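Long-range contact in UDP-N-acetylglucosamine 4-epimerase (PDB 3M2P), which probably interconverts UDP-N-acetylglucosamine and UDP-N-acetylgalactosamine, as an NAD(P)-dependent epimerase of the extended short-chain dehydrogenase/reductase type: residues 108-113 / 261-266. Numbering follows the deposited sequence.
Sequences STISAY and HSSYMD
Ile110 lays the end of its side chain against the backbone of 261-266, with CD1 3.6 Å from Ser263 C and 3.8 Å from Tyr264 N. The chain is fully extended, CG1 anti to the backbone N (chi1 -174°) and CD1 anti to CA, which carries the terminal methyl across the gap to the peptide between these two residues. Ser263 adds its CB, 3.8 Å from the same methyl, while its OG is hydrogen-bonded to His162. From further along the loop, Met265, a selenomethionine, crosses the Ile110 side chain at a slant, its SE 4.0 Å from Ile110 CG1. With CG beside the backbone N (chi1 -61°) and SE anti to CA, the selenium comes to the edge of the Tyr113 ring, near its plane and 4.0 Å from CE2. This is a Met-aromatic contact of the edge type, the two side chains crossing at about a right angle. Trp121 stacks on the Tyr113 ring, and hydrogen bonds to Asn223 and Arg159 hold the hydroxyl. No hydrogen bond joins the two segments, which meet by van der Waals contact; the loop is instead tied to strand 197-201 through Glu198, which binds Met265 N. The start of the turn carrying Ile110 is braced by Thr109 OG1, which accepts from Ser111 N at 3.0 Å in a nearly straight bond (173°), forming an ST turn. The contact thus packs the loop before helix 268-273 onto the short 3-10 turn ending strand 103-109, an inner strand of the mostly parallel sheet of a Rossmann-type fold.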
ATOM      1  N   SER A 108      10.094  -0.300  -6.688  1.00 31.43           N
ATOM      2  CA  SER A 108       8.732   0.186  -6.499  1.00 32.05           C
ATOM      3  C   SER A 108       8.262   0.948  -7.750  1.00 33.76           C
ATOM      4  O   SER A 108       8.854   0.807  -8.828  1.00 33.12           O
ATOM      5  CB  SER A 108       8.627   1.052  -5.254  1.00 31.06           C
ATOM      6  OG  SER A 108       7.282   1.186  -4.844  1.00 30.89           O
ATOM      7  N   THR A 109       7.203   1.745  -7.622  1.00 33.97           N
ATOM      8  CA  THR A 109       6.624   2.377  -8.807  1.00 33.81           C
ATOM      9  C   THR A 109       5.900   3.693  -8.597  1.00 33.39           C
ATOM     10  O   THR A 109       5.362   3.967  -7.525  1.00 33.33           O
ATOM     11  CB  THR A 109       5.624   1.445  -9.519  1.00 34.98           C
ATOM     12  OG1 THR A 109       5.088   2.125 -10.664  1.00 35.98           O
ATOM     13  CG2 THR A 109       4.486   1.075  -8.588  1.00 33.34           C
ATOM     14  N   ILE A 110       5.860   4.470  -9.673  1.00 34.16           N
ATOM     15  CA  ILE A 110       5.116   5.724  -9.756  1.00 35.38           C
ATOM     16  C   ILE A 110       3.629   5.485  -9.502  1.00 34.86           C
ATOM     17  O   ILE A 110       2.874   6.408  -9.168  1.00 34.52           O
ATOM     18  CB  ILE A 110       5.350   6.395 -11.146  1.00 36.28           C
ATOM     19  CG1 ILE A 110       4.708   7.778 -11.227  1.00 36.58           C
ATOM     20  CG2 ILE A 110       4.870   5.503 -12.287  1.00 35.63           C
ATOM     21  CD1 ILE A 110       5.081   8.513 -12.488  1.00 37.48           C
ATOM     22  N   SER A 111       3.227   4.227  -9.643  1.00 34.43           N
ATOM     23  CA  SER A 111       1.851   3.817  -9.409  1.00 34.75           C
ATOM     24  C   SER A 111       1.483   3.797  -7.924  1.00 35.09           C
ATOM     25  O   SER A 111       0.443   3.250  -7.542  1.00 36.78           O
ATOM     26  CB  SER A 111       1.580   2.447 -10.041  1.00 35.06           C
ATOM     27  OG  SER A 111       1.796   2.488 -11.441  1.00 36.11           O
ATOM     28  N   ALA A 112       2.335   4.384  -7.092  1.00 34.47           N
ATOM     29  CA  ALA A 112       2.012   4.572  -5.683  1.00 34.33           C
ATOM     30  C   ALA A 112       1.326   5.916  -5.549  1.00 35.05           C
ATOM     31  O   ALA A 112       0.870   6.286  -4.471  1.00 35.21           O
ATOM     32  CB  ALA A 112       3.267   4.539  -4.833  1.00 33.23           C
ATOM     33  N   TYR A 113       1.270   6.649  -6.657  1.00 34.22           N
ATOM     34  CA  TYR A 113       0.703   7.980  -6.664  1.00 34.86           C
ATOM     35  C   TYR A 113      -0.507   8.001  -7.580  1.00 36.46           C
ATOM     36  O   TYR A 113      -0.714   7.063  -8.343  1.00 37.26           O
ATOM     37  CB  TYR A 113       1.721   8.974  -7.186  1.00 35.69           C
ATOM     38  CG  TYR A 113       3.033   9.064  -6.432  1.00 35.17           C
ATOM     39  CD1 TYR A 113       3.086   9.523  -5.129  1.00 34.11           C
ATOM     40  CD2 TYR A 113       4.226   8.745  -7.057  1.00 35.70           C
ATOM     41  CE1 TYR A 113       4.273   9.627  -4.465  1.00 34.05           C
ATOM     42  CE2 TYR A 113       5.421   8.855  -6.406  1.00 35.33           C
ATOM     43  CZ  TYR A 113       5.448   9.293  -5.106  1.00 35.47           C
ATOM     44  OH  TYR A 113       6.672   9.400  -4.461  1.00 35.83           O
ATOM     45  N   HIS A 261      -4.659   9.569 -17.386  1.00 50.57           N
ATOM     46  CA  HIS A 261      -4.331  10.555 -16.358  1.00 49.27           C
ATOM     47  C   HIS A 261      -2.841  10.914 -16.362  1.00 46.84           C
ATOM     48  O   HIS A 261      -2.013  10.158 -16.876  1.00 46.75           O
ATOM     49  CB  HIS A 261      -4.799  10.072 -14.977  1.00 48.68           C
ATOM     50  CG  HIS A 261      -6.285   9.899 -14.877  1.00 52.07           C
ATOM     51  ND1 HIS A 261      -6.908   8.677 -15.025  1.00 53.59           N
ATOM     52  CD2 HIS A 261      -7.278  10.800 -14.670  1.00 52.75           C
ATOM     53  CE1 HIS A 261      -8.215   8.828 -14.903  1.00 52.73           C
ATOM     54  NE2 HIS A 261      -8.466  10.107 -14.684  1.00 53.64           N
ATOM     55  N   SER A 262      -2.501  12.076 -15.811  1.00 44.76           N
ATOM     56  CA  SER A 262      -1.102  12.494 -15.743  1.00 43.91           C
ATOM     57  C   SER A 262      -0.320  11.773 -14.650  1.00 41.74           C
ATOM     58  O   SER A 262      -0.821  11.573 -13.548  1.00 41.39           O
ATOM     59  CB  SER A 262      -0.999  14.004 -15.527  1.00 43.04           C
ATOM     60  OG  SER A 262      -1.136  14.692 -16.751  1.00 43.48           O
ATOM     61  N   SER A 263       0.912  11.382 -14.954  1.00 40.89           N
ATOM     62  CA  SER A 263       1.804  10.871 -13.915  1.00 40.16           C
ATOM     63  C   SER A 263       3.271  11.187 -14.183  1.00 38.47           C
ATOM     64  O   SER A 263       3.860  10.721 -15.151  1.00 38.29           O
ATOM     65  CB  SER A 263       1.589   9.370 -13.661  1.00 40.00           C
ATOM     66  OG  SER A 263       1.724   8.598 -14.840  1.00 39.42           O
ATOM     67  N   TYR A 264       3.848  12.005 -13.314  1.00 38.05           N
ATOM     68  CA  TYR A 264       5.269  12.299 -13.374  1.00 38.42           C
ATOM     69  C   TYR A 264       5.758  12.686 -12.000  1.00 37.87           C
ATOM     70  O   TYR A 264       4.959  13.003 -11.125  1.00 38.06           O
ATOM     71  CB  TYR A 264       5.578  13.405 -14.384  1.00 38.94           C
ATOM     72  CG  TYR A 264       4.706  14.647 -14.296  1.00 38.53           C
ATOM     73  CD1 TYR A 264       3.566  14.768 -15.082  1.00 39.77           C
ATOM     74  CD2 TYR A 264       5.038  15.706 -13.456  1.00 37.77           C
ATOM     75  CE1 TYR A 264       2.772  15.892 -15.025  1.00 39.93           C
ATOM     76  CE2 TYR A 264       4.243  16.838 -13.388  1.00 37.90           C
ATOM     77  CZ  TYR A 264       3.113  16.929 -14.186  1.00 38.50           C
ATOM     78  OH  TYR A 264       2.309  18.048 -14.157  1.00 36.81           O
HETATM   79  N   MSE A 265       7.070  12.667 -11.807  1.00 38.00           N
HETATM   80  CA  MSE A 265       7.628  12.903 -10.486  1.00 37.49           C
HETATM   81  C   MSE A 265       8.743  13.914 -10.470  1.00 36.48           C
HETATM   82  O   MSE A 265       9.464  14.103 -11.444  1.00 35.75           O
HETATM   83  CB  MSE A 265       8.184  11.612  -9.889  1.00 36.32           C
HETATM   84  CG  MSE A 265       7.177  10.516  -9.694  1.00 38.34           C
HETATM   85 SE   MSE A 265       8.075   8.815  -9.422  1.00 52.79          SE
HETATM   86  CE  MSE A 265       9.222   8.825 -11.018  1.00 36.83           C
ATOM     87  N   ASP A 266       8.891  14.516  -9.302  1.00 36.97           N
ATOM     88  CA  ASP A 266      10.033  15.322  -8.938  1.00 35.68           C
ATOM     89  C   ASP A 266      11.126  14.380  -8.426  1.00 36.49           C
ATOM     90  O   ASP A 266      10.933  13.675  -7.434  1.00 36.78           O
ATOM     91  CB  ASP A 266       9.572  16.273  -7.843  1.00 35.25           C
ATOM     92  CG  ASP A 266      10.687  17.064  -7.255  1.00 36.55           C
ATOM     93  OD1 ASP A 266      11.833  16.863  -7.694  1.00 37.66           O
ATOM     94  OD2 ASP A 266      10.414  17.884  -6.349  1.00 37.22           O
TER